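Local coordinates for hydroxylase (Rhodococcus sp., PDB 2OR0), which probably acts as a flavin-dependent hydroxylase of the acyl-CoA dehydrogenase fold, inserting one oxygen atom from molecular oxygen into its substrate, at residues A227-M231 against D232-Q236; R241-P244 against L245-M248; I329-E332 against E333-I336; S251-F254 against P255-I258. All coordinates share one frame; numbering follows the deposited sequence.

All four contacts are local, made by residues a few positions apart. Contacts 1, 2 and 4 follow one another along 227-258: the tight turn between helices 227-232 and 234-239, the loop after it, and the start of helix 250-277. Contact 3 caps helix 331-356. Contact 4 is the buried one, its centre about 7 Å from the centre of the chain, and it is mostly apolar. Contact 3 lies at the surface, while contacts 1 and 2 are partly buried; the centres of these three lie about 19 to 21 Å from the chain centre, and all use charged groups. Gln236 ties contact 1 to the carbonyls of Phe246 and Met248 in contact 2. Ser251 of contact 4 touches both Met231 and Arg334.

Contact 1: residues A227-M231 against D232-Q236; sequences AAKVM and DGRAQ. With ACT (acetate ion), chain C.
Lys229 carries CG beside its own backbone N (chi1 -68°) and runs on extended, and Arg234 bends at chi3 (-71°), so that the two side chains cross at about a right angle. Lys229 CG sits over the centre of one guanidinium face, 3.5 Å from Arg234 CZ. The lysine amine goes on to a salt bridge with Glu238. Asp232 lies at the guanidinium edge, gripped side-on by NE and NH2; Arg234 NH2 is 2.9 Å from Asp232 OD2. Asp232 OD1 also accepts from Arg234 N at 3.1 Å, which makes an Asx turn. This turn joins helix 227-232 to helix 234-239. Gly233 stands at the N-cap of the second helix with a positive phi of 99°, a backbone shape in which any side chain would collide with the carbonyl oxygen of Asp232. Ala235 N reaches back to Lys229 O at 2.9 Å. One water bridges Lys229 O to Gln236 N and OE1; a second links Val230 O to Gln236 OE1. Gln236 NE2 is held by the carbonyls of Phe246 and Met248. Elsewhere on the guanidinium edge, Arg234 NH1 donates to OXT of an acetate at 3.2 Å, and that ion probably came from the crystallisation liquor.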
loop_
_atom_site.group_PDB
_atom_site.type_symbol
_atom_site.label_atom_id
_atom_site.label_comp_id
_atom_site.label_asym_id
_atom_site.label_seq_id
_atom_site.Cartn_x
_atom_site.Cartn_y
_atom_site.Cartn_z
ATOM N N ALA A 227 18.404 -3.713 -4.528
ATOM C CA ALA A 227 17.120 -4.281 -4.053
ATOM C C ALA A 227 17.276 -5.435 -3.075
ATOM O O ALA A 227 16.467 -5.558 -2.165
ATOM C CB ALA A 227 16.216 -4.714 -5.222
ATOM N N ALA A 228 18.278 -6.290 -3.275
ATOM C CA ALA A 228 18.521 -7.397 -2.337
ATOM C C ALA A 228 18.974 -6.905 -0.950
ATOM O O ALA A 228 18.589 -7.473 0.073
ATOM C CB ALA A 228 19.509 -8.408 -2.903
ATOM N N LYS A 229 19.771 -5.835 -0.925
ATOM C CA LYS A 229 20.174 -5.205 0.327
ATOM C C LYS A 229 19.003 -4.509 1.026
ATOM O O LYS A 229 18.967 -4.435 2.242
ATOM C CB LYS A 229 21.306 -4.195 0.077
ATOM C CG LYS A 229 22.642 -4.852 -0.340
ATOM C CD LYS A 229 23.774 -3.792 -0.350
ATOM C CE LYS A 229 25.131 -4.460 -0.522
ATOM N NZ LYS A 229 26.197 -3.419 -0.616
ATOM N N VAL A 230 18.060 -3.976 0.251
ATOM C CA VAL A 230 16.863 -3.370 0.825
ATOM C C VAL A 230 16.056 -4.467 1.544
ATOM O O VAL A 230 15.695 -4.313 2.720
ATOM C CB VAL A 230 16.011 -2.674 -0.252
ATOM C CG1 VAL A 230 14.657 -2.252 0.302
ATOM C CG2 VAL A 230 16.766 -1.487 -0.853
HETATM N N MSE A 231 15.815 -5.572 0.835
HETATM C CA MSE A 231 15.056 -6.720 1.343
HETATM C C MSE A 231 15.680 -7.325 2.593
HETATM O O MSE A 231 14.971 -7.595 3.576
HETATM C CB MSE A 231 14.934 -7.823 0.270
HETATM C CG MSE A 231 13.883 -8.941 0.601
HETATM SE SE MSE A 231 12.057 -8.197 0.867
HETATM C CE MSE A 231 11.849 -7.365 -0.910
ATOM N N ASP A 232 16.993 -7.557 2.569
ATOM C CA ASP A 232 17.605 -8.354 3.646
ATOM C C ASP A 232 18.186 -7.579 4.808
ATOM O O ASP A 232 18.731 -8.166 5.733
ATOM C CB ASP A 232 18.600 -9.382 3.098
ATOM C CG ASP A 232 19.844 -8.747 2.483
ATOM O OD1 ASP A 232 20.169 -7.579 2.785
ATOM O OD2 ASP A 232 20.501 -9.439 1.669
ATOM N N GLY A 233 18.051 -6.266 4.778
ATOM C CA GLY A 233 18.471 -5.431 5.899
ATOM C C GLY A 233 19.837 -4.771 5.756
ATOM O O GLY A 233 20.160 -3.863 6.521
ATOM N N ARG A 234 20.635 -5.212 4.776
ATOM C CA ARG A 234 21.953 -4.603 4.511
ATOM C C ARG A 234 21.943 -3.110 4.134
ATOM O O ARG A 234 22.847 -2.369 4.542
ATOM C CB ARG A 234 22.757 -5.432 3.514
ATOM C CG ARG A 234 23.154 -6.783 4.048
ATOM C CD ARG A 234 23.914 -7.591 3.000
ATOM N NE ARG A 234 23.021 -8.033 1.925
ATOM C CZ ARG A 234 23.357 -8.161 0.637
ATOM N NH1 ARG A 234 24.580 -7.876 0.208
ATOM N NH2 ARG A 234 22.449 -8.568 -0.236
ATOM N N ALA A 235 20.935 -2.635 3.399
ATOM C CA ALA A 235 20.876 -1.191 3.100
ATOM C C ALA A 235 20.634 -0.347 4.361
ATOM O O ALA A 235 21.179 0.765 4.520
ATOM C CB ALA A 235 19.820 -0.881 2.050
ATOM N N GLN A 236 19.792 -0.872 5.249
ATOM C CA GLN A 236 19.511 -0.202 6.500
ATOM C C GLN A 236 20.749 -0.187 7.427
ATOM O O GLN A 236 21.015 0.811 8.065
ATOM C CB GLN A 236 18.311 -0.872 7.174
ATOM C CG GLN A 236 16.983 -0.347 6.636
ATOM C CD GLN A 236 15.891 -1.391 6.714
ATOM O OE1 GLN A 236 16.031 -2.499 6.186
ATOM N NE2 GLN A 236 14.800 -1.044 7.367
HETATM C C ACT C . 24.374 -8.491 -3.670
HETATM O O ACT C . 23.687 -9.431 -3.212
HETATM O OXT ACT C . 25.241 -8.049 -2.896
HETATM C CH3 ACT C . 24.198 -7.924 -5.047
HETATM O O HOH W 1 17.887 -2.775 4.217
HETATM O O HOH W 2 14.537 -4.673 5.231
#

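Contact 2: residues R241-P244 against L245-M248; sequences RPEP and LFNM
The guanidinium of Arg241 has Phe246 CE2 over one face and the carboxylate of Glu243 at its edge. The guanidinium and ring planes stand 59° apart, with Arg241 NE 3.5 Å from Phe246 CD2. On the Phe246 ring, Leu245 CG lies over one face, offset toward the rim, and the Glu243 carboxylate meets the edge almost perpendicular to the ring. Arg241 holds Glu243 side-on through two nearly straight bonds. Arg241 NE lies 3.0 Å from Glu243 OE1, and Arg241 NH2 lies 2.9 Å from Glu243 OE2. Both donors meet the oxygens from above the carboxylate plane. Arg241 NH1 donates to the carbonyl of Ala110. An alanine here is likely to leave the Glu243 carboxylate without its charged partner and uncover part of the Phe246 ring. This is the loop between helices 234-239 and 250-277, and it contains a short 3-10 turn at 245-246. Asn247 fastens the turn: its ND2 donates to Glu243 O at 2.8 Å and to Arg241 O at 3.1 Å, while Asn247 N bonds to Pro244 O at 3.0 Å. Trp107 meets the Phe246 ring. One amide nitrogen thus serves two loop carbonyls, and the carboxylate paired with Arg241 probably balances its charge and may polarise the ring-edge hydrogens it faces.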
loop_
_atom_site.group_PDB
_atom_site.type_symbol
_atom_site.label_atom_id
_atom_site.label_comp_id
_atom_site.label_asym_id
_atom_site.label_seq_id
_atom_site.Cartn_x
_atom_site.Cartn_y
_atom_site.Cartn_z
ATOM N N ARG A 241 20.841 4.266 10.698
ATOM C CA ARG A 241 19.974 5.251 11.370
ATOM C C ARG A 241 19.618 4.775 12.787
ATOM O O ARG A 241 19.526 3.566 13.019
ATOM C CB ARG A 241 18.697 5.517 10.559
ATOM C CG ARG A 241 18.919 6.119 9.167
ATOM C CD ARG A 241 17.629 6.681 8.607
ATOM N NE ARG A 241 17.104 7.766 9.417
ATOM C CZ ARG A 241 16.876 8.998 8.988
ATOM N NH1 ARG A 241 17.064 9.322 7.715
ATOM N NH2 ARG A 241 16.403 9.905 9.834
ATOM N N PRO A 242 19.454 5.718 13.741
ATOM C CA PRO A 242 19.092 5.324 15.109
ATOM C C PRO A 242 17.595 5.005 15.332
ATOM O O PRO A 242 17.262 4.313 16.287
ATOM C CB PRO A 242 19.478 6.556 15.939
ATOM C CG PRO A 242 19.245 7.714 15.006
ATOM C CD PRO A 242 19.634 7.183 13.619
ATOM N N GLU A 243 16.710 5.501 14.474
ATOM C CA GLU A 243 15.280 5.362 14.714
ATOM C C GLU A 243 14.788 3.919 14.460
ATOM O O GLU A 243 15.037 3.368 13.376
ATOM C CB GLU A 243 14.494 6.364 13.861
ATOM C CG GLU A 243 14.941 7.815 13.986
ATOM C CD GLU A 243 15.988 8.242 12.949
ATOM O OE1 GLU A 243 16.727 7.395 12.402
ATOM O OE2 GLU A 243 16.085 9.450 12.702
ATOM N N PRO A 244 14.100 3.303 15.452
ATOM C CA PRO A 244 13.632 1.934 15.225
ATOM C C PRO A 244 12.699 1.820 14.006
ATOM O O PRO A 244 12.754 0.821 13.316
ATOM C CB PRO A 244 12.912 1.573 16.525
ATOM C CG PRO A 244 13.564 2.483 17.575
ATOM C CD PRO A 244 13.737 3.779 16.805
ATOM N N LEU A 245 11.894 2.850 13.740
ATOM C CA LEU A 245 11.015 2.834 12.580
ATOM C C LEU A 245 11.799 2.460 11.315
ATOM O O LEU A 245 11.410 1.535 10.580
ATOM C CB LEU A 245 10.292 4.160 12.393
ATOM C CG LEU A 245 9.545 4.263 11.046
ATOM C CD1 LEU A 245 8.349 3.261 10.945
ATOM C CD2 LEU A 245 9.110 5.677 10.833
ATOM N N PHE A 246 12.928 3.136 11.102
ATOM C CA PHE A 246 13.689 2.971 9.868
ATOM C C PHE A 246 14.509 1.722 9.833
ATOM O O PHE A 246 15.146 1.431 8.825
ATOM C CB PHE A 246 14.528 4.217 9.570
ATOM C CG PHE A 246 13.702 5.425 9.378
ATOM C CD1 PHE A 246 12.648 5.415 8.463
ATOM C CD2 PHE A 246 13.933 6.572 10.124
ATOM C CE1 PHE A 246 11.857 6.531 8.282
ATOM C CE2 PHE A 246 13.143 7.695 9.939
ATOM C CZ PHE A 246 12.093 7.669 9.013
ATOM N N ASN A 247 14.474 0.952 10.913
ATOM C CA ASN A 247 15.135 -0.334 10.889
ATOM C C ASN A 247 14.184 -1.516 10.807
ATOM O O ASN A 247 14.596 -2.659 10.980
ATOM C CB ASN A 247 16.111 -0.473 12.052
ATOM C CG ASN A 247 17.277 0.490 11.933
ATOM O OD1 ASN A 247 18.304 0.146 11.352
ATOM N ND2 ASN A 247 17.114 1.701 12.470
HETATM N N MSE A 248 12.912 -1.228 10.550
HETATM C CA MSE A 248 11.885 -2.289 10.357
HETATM C C MSE A 248 12.156 -3.127 9.084
HETATM O O MSE A 248 12.764 -2.629 8.143
HETATM C CB MSE A 248 10.493 -1.653 10.296
HETATM C CG MSE A 248 10.009 -1.069 11.630
HETATM SE SE MSE A 248 9.401 -2.460 12.831
HETATM C CE MSE A 248 7.752 -3.028 11.840
#

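Contact 3: residues I329-E332 against E333-I336; sequences ITFE and ERAI. With ACT (acetate ion), chain E.
Thr330 and Glu333 exchange bonds at the start of helix 331-356. Thr330 OG1 accepts from Glu333 N at 3.2 Å, and Glu333 OE1 accepts from Thr330 N at 3.0 Å. The carboxylate oxygen is met on its anti side, 31° out of its plane. Thr330 holds OG1 between its backbone N and carbonyl carbon (chi1 73°), which turns the oxygen back over the first turn of the helix. This is a capping box, with Thr330 as N-cap. It gives Glu333 N, an amide of the first turn, a side-chain acceptor. The regular helix bonds begin with Arg334 N to Thr330 O at 2.9 Å, followed by Ala335 N to Phe331 O and Ile336 N to Glu332 O. Ile329 CG2 packs on Arg334 CG at 3.8 Å. Arg334 NE donates to the carbonyl of Ile412, and Arg334 NH2 lies 3.0 Å from OXT of an acetate, probably from the crystallisation liquor, near the guanidinium plane. Phe331 CD1 lies over one guanidinium face. A leucine in place of Arg334 would probably leave the Ile412 carbonyl without this donor and Phe331 without its guanidinium cover. Arg409 also bonds the acetate and makes a cation-pi contact with Phe331.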
loop_
_atom_site.group_PDB
_atom_site.type_symbol
_atom_site.label_atom_id
_atom_site.label_comp_id
_atom_site.label_asym_id
_atom_site.label_seq_id
_atom_site.Cartn_x
_atom_site.Cartn_y
_atom_site.Cartn_z
ATOM N N ILE A 329 15.323 -9.467 14.084
ATOM C CA ILE A 329 14.166 -10.181 13.499
ATOM C C ILE A 329 14.624 -11.275 12.510
ATOM O O ILE A 329 15.288 -10.984 11.514
ATOM C CB ILE A 329 13.115 -9.206 12.868
ATOM C CG1 ILE A 329 12.575 -8.248 13.936
ATOM C CG2 ILE A 329 11.950 -10.006 12.199
ATOM C CD1 ILE A 329 12.053 -6.982 13.373
ATOM N N THR A 330 14.272 -12.527 12.801
ATOM C CA THR A 330 14.725 -13.658 11.990
ATOM C C THR A 330 13.944 -13.839 10.679
ATOM O O THR A 330 12.852 -13.296 10.525
ATOM C CB THR A 330 14.681 -14.977 12.768
ATOM O OG1 THR A 330 13.320 -15.405 12.944
ATOM C CG2 THR A 330 15.385 -14.834 14.119
ATOM N N PHE A 331 14.530 -14.605 9.754
ATOM C CA PHE A 331 13.908 -14.940 8.468
ATOM C C PHE A 331 12.548 -15.604 8.716
ATOM O O PHE A 331 11.578 -15.161 8.132
ATOM C CB PHE A 331 14.824 -15.842 7.612
ATOM C CG PHE A 331 14.198 -16.294 6.311
ATOM C CD1 PHE A 331 14.303 -15.526 5.172
ATOM C CD2 PHE A 331 13.493 -17.487 6.238
ATOM C CE1 PHE A 331 13.715 -15.948 3.949
ATOM C CE2 PHE A 331 12.887 -17.905 5.025
ATOM C CZ PHE A 331 13.011 -17.127 3.894
ATOM N N GLU A 332 12.494 -16.608 9.604
ATOM C CA GLU A 332 11.240 -17.287 10.002
ATOM C C GLU A 332 10.179 -16.308 10.510
ATOM O O GLU A 332 9.023 -16.387 10.112
ATOM C CB GLU A 332 11.474 -18.399 11.044
ATOM C CG GLU A 332 10.164 -19.191 11.435
ATOM C CD GLU A 332 10.377 -20.330 12.460
ATOM O OE1 GLU A 332 11.521 -20.827 12.613
ATOM O OE2 GLU A 332 9.392 -20.736 13.122
ATOM N N GLU A 333 10.590 -15.373 11.366
ATOM C CA GLU A 333 9.708 -14.334 11.841
ATOM C C GLU A 333 9.187 -13.477 10.699
ATOM O O GLU A 333 8.001 -13.152 10.651
ATOM C CB GLU A 333 10.406 -13.462 12.893
ATOM C CG GLU A 333 10.551 -14.159 14.253
ATOM C CD GLU A 333 11.338 -13.325 15.295
ATOM O OE1 GLU A 333 12.163 -12.461 14.913
ATOM O OE2 GLU A 333 11.117 -13.545 16.506
ATOM N N ARG A 334 10.076 -13.103 9.782
ATOM C CA ARG A 334 9.659 -12.324 8.629
ATOM C C ARG A 334 8.667 -13.079 7.727
ATOM O O ARG A 334 7.725 -12.487 7.216
ATOM C CB ARG A 334 10.875 -11.832 7.854
ATOM C CG ARG A 334 11.501 -10.539 8.430
ATOM C CD ARG A 334 13.037 -10.542 8.282
ATOM N NE ARG A 334 13.469 -10.685 6.888
ATOM C CZ ARG A 334 14.601 -11.274 6.501
ATOM N NH1 ARG A 334 15.428 -11.786 7.407
ATOM N NH2 ARG A 334 14.906 -11.350 5.203
ATOM N N ALA A 335 8.904 -14.368 7.556
ATOM C CA ALA A 335 8.132 -15.251 6.678
ATOM C C ALA A 335 6.719 -15.410 7.241
ATOM O O ALA A 335 5.719 -15.349 6.501
ATOM C CB ALA A 335 8.813 -16.624 6.567
ATOM N N ILE A 336 6.661 -15.606 8.568
ATOM C CA ILE A 336 5.402 -15.748 9.292
ATOM C C ILE A 336 4.654 -14.446 9.257
ATOM O O ILE A 336 3.451 -14.452 9.056
ATOM C CB ILE A 336 5.598 -16.279 10.742
ATOM C CG1 ILE A 336 6.066 -17.742 10.668
ATOM C CG2 ILE A 336 4.248 -16.188 11.552
ATOM C CD1 ILE A 336 6.411 -18.390 12.032
HETATM C C ACT E . 17.568 -13.586 4.113
HETATM O O ACT E . 17.854 -14.537 4.872
HETATM O OXT ACT E . 17.609 -12.459 4.650
HETATM C CH3 ACT E . 17.199 -13.773 2.669
#

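Contact 4: residues S251-F254 against P255-I258; sequences SCMF and PLGI
Helix 250-277 is kinked at Pro255, whose ring nitrogen carries no hydrogen for the turn before it. This is a proline kink inside a long helix, in the buried middle of the chain. Pro255 CD lies 3.2 Å from Ser251 O, where a regular helix would place an amide donor. Just beyond it, Leu256 N makes a weak bond, 3.3 Å, to Met253 O. The Ser251 hydroxyl, OG, is hydrogen-bonded to the carbonyl of Ile412. Phe254 and Pro255 are neighbours whose side chains cross at about a right angle, and Phe254 CB touches Pro255 CD at 3.3 Å. With CG swung opposite its backbone N (chi1 160°), the Phe254 ring stands out from the helix, where Ile258, one turn on, can reach its CE1-CZ side. Tyr133 meets the Phe254 ring edge-to-face, and Tyr250 also packs on it. On another part of the helix surface, the selenium of Met253, a selenomethionine, packs on a methyl of Leu256, SE to CD2 4.2 Å. Both of these residues also touch Pro78 of helix 78-91. Ile258 leans on Trp97 and Ile101 of helix 93-102. Its CD1 methyl approaches the Phe254 ring obliquely, 3.8 Å from Phe254 CE1 and 4.0 Å from Phe254 CZ.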
loop_
_atom_site.group_PDB
_atom_site.type_symbol
_atom_site.label_atom_id
_atom_site.label_comp_id
_atom_site.label_asym_id
_atom_site.label_seq_id
_atom_site.Cartn_x
_atom_site.Cartn_y
_atom_site.Cartn_z
ATOM N N SER A 251 9.893 -6.224 4.130
ATOM C CA SER A 251 8.799 -7.143 3.882
ATOM C C SER A 251 7.616 -6.971 4.828
ATOM O O SER A 251 6.518 -7.453 4.544
ATOM C CB SER A 251 9.269 -8.586 3.913
ATOM O OG SER A 251 9.640 -9.007 5.218
ATOM N N CYS A 252 7.839 -6.301 5.957
ATOM C CA CYS A 252 6.749 -5.878 6.782
ATOM C C CYS A 252 6.203 -4.535 6.304
ATOM O O CYS A 252 4.988 -4.411 6.063
ATOM C CB CYS A 252 7.155 -5.816 8.267
ATOM S SG CYS A 252 5.794 -5.271 9.347
HETATM N N MSE A 253 7.070 -3.533 6.141
HETATM C CA MSE A 253 6.598 -2.163 5.943
HETATM C C MSE A 253 5.946 -1.920 4.563
HETATM O O MSE A 253 4.956 -1.158 4.443
HETATM C CB MSE A 253 7.752 -1.159 6.155
HETATM C CG MSE A 253 8.314 -1.144 7.592
HETATM SE SE MSE A 253 6.929 -0.638 8.894
HETATM C CE MSE A 253 6.398 1.054 8.260
ATOM N N PHE A 254 6.532 -2.516 3.528
ATOM C CA PHE A 254 6.057 -2.260 2.164
ATOM C C PHE A 254 4.635 -2.830 2.008
ATOM O O PHE A 254 3.732 -2.089 1.683
ATOM C CB PHE A 254 7.081 -2.744 1.091
ATOM C CG PHE A 254 6.488 -2.951 -0.299
ATOM C CD1 PHE A 254 5.858 -1.916 -0.981
ATOM C CD2 PHE A 254 6.585 -4.195 -0.920
ATOM C CE1 PHE A 254 5.310 -2.138 -2.247
ATOM C CE2 PHE A 254 6.056 -4.414 -2.190
ATOM C CZ PHE A 254 5.424 -3.385 -2.842
ATOM N N PRO A 255 4.425 -4.129 2.273
ATOM C CA PRO A 255 3.053 -4.647 2.209
ATOM C C PRO A 255 2.058 -4.114 3.263
ATOM O O PRO A 255 0.847 -4.330 3.105
ATOM C CB PRO A 255 3.239 -6.138 2.397
ATOM C CG PRO A 255 4.630 -6.407 2.040
ATOM C CD PRO A 255 5.377 -5.206 2.555
ATOM N N LEU A 256 2.542 -3.400 4.295
ATOM C CA LEU A 256 1.684 -2.990 5.422
ATOM C C LEU A 256 0.660 -1.966 4.975
ATOM O O LEU A 256 -0.533 -2.075 5.288
ATOM C CB LEU A 256 2.523 -2.429 6.594
ATOM C CG LEU A 256 1.779 -1.884 7.834
ATOM C CD1 LEU A 256 1.085 -3.022 8.596
ATOM C CD2 LEU A 256 2.744 -1.110 8.766
ATOM N N GLY A 257 1.130 -0.957 4.242
ATOM C CA GLY A 257 0.244 0.060 3.707
ATOM C C GLY A 257 -0.790 -0.490 2.741
ATOM O O GLY A 257 -1.948 -0.044 2.726
ATOM N N ILE A 258 -0.366 -1.448 1.929
ATOM C CA ILE A 258 -1.200 -2.018 0.879
ATOM C C ILE A 258 -2.340 -2.882 1.498
ATOM O O ILE A 258 -3.494 -2.711 1.169
ATOM C CB ILE A 258 -0.326 -2.870 -0.101
ATOM C CG1 ILE A 258 0.478 -1.941 -1.031
ATOM C CG2 ILE A 258 -1.181 -3.799 -0.913
ATOM C CD1 ILE A 258 1.620 -2.634 -1.737
#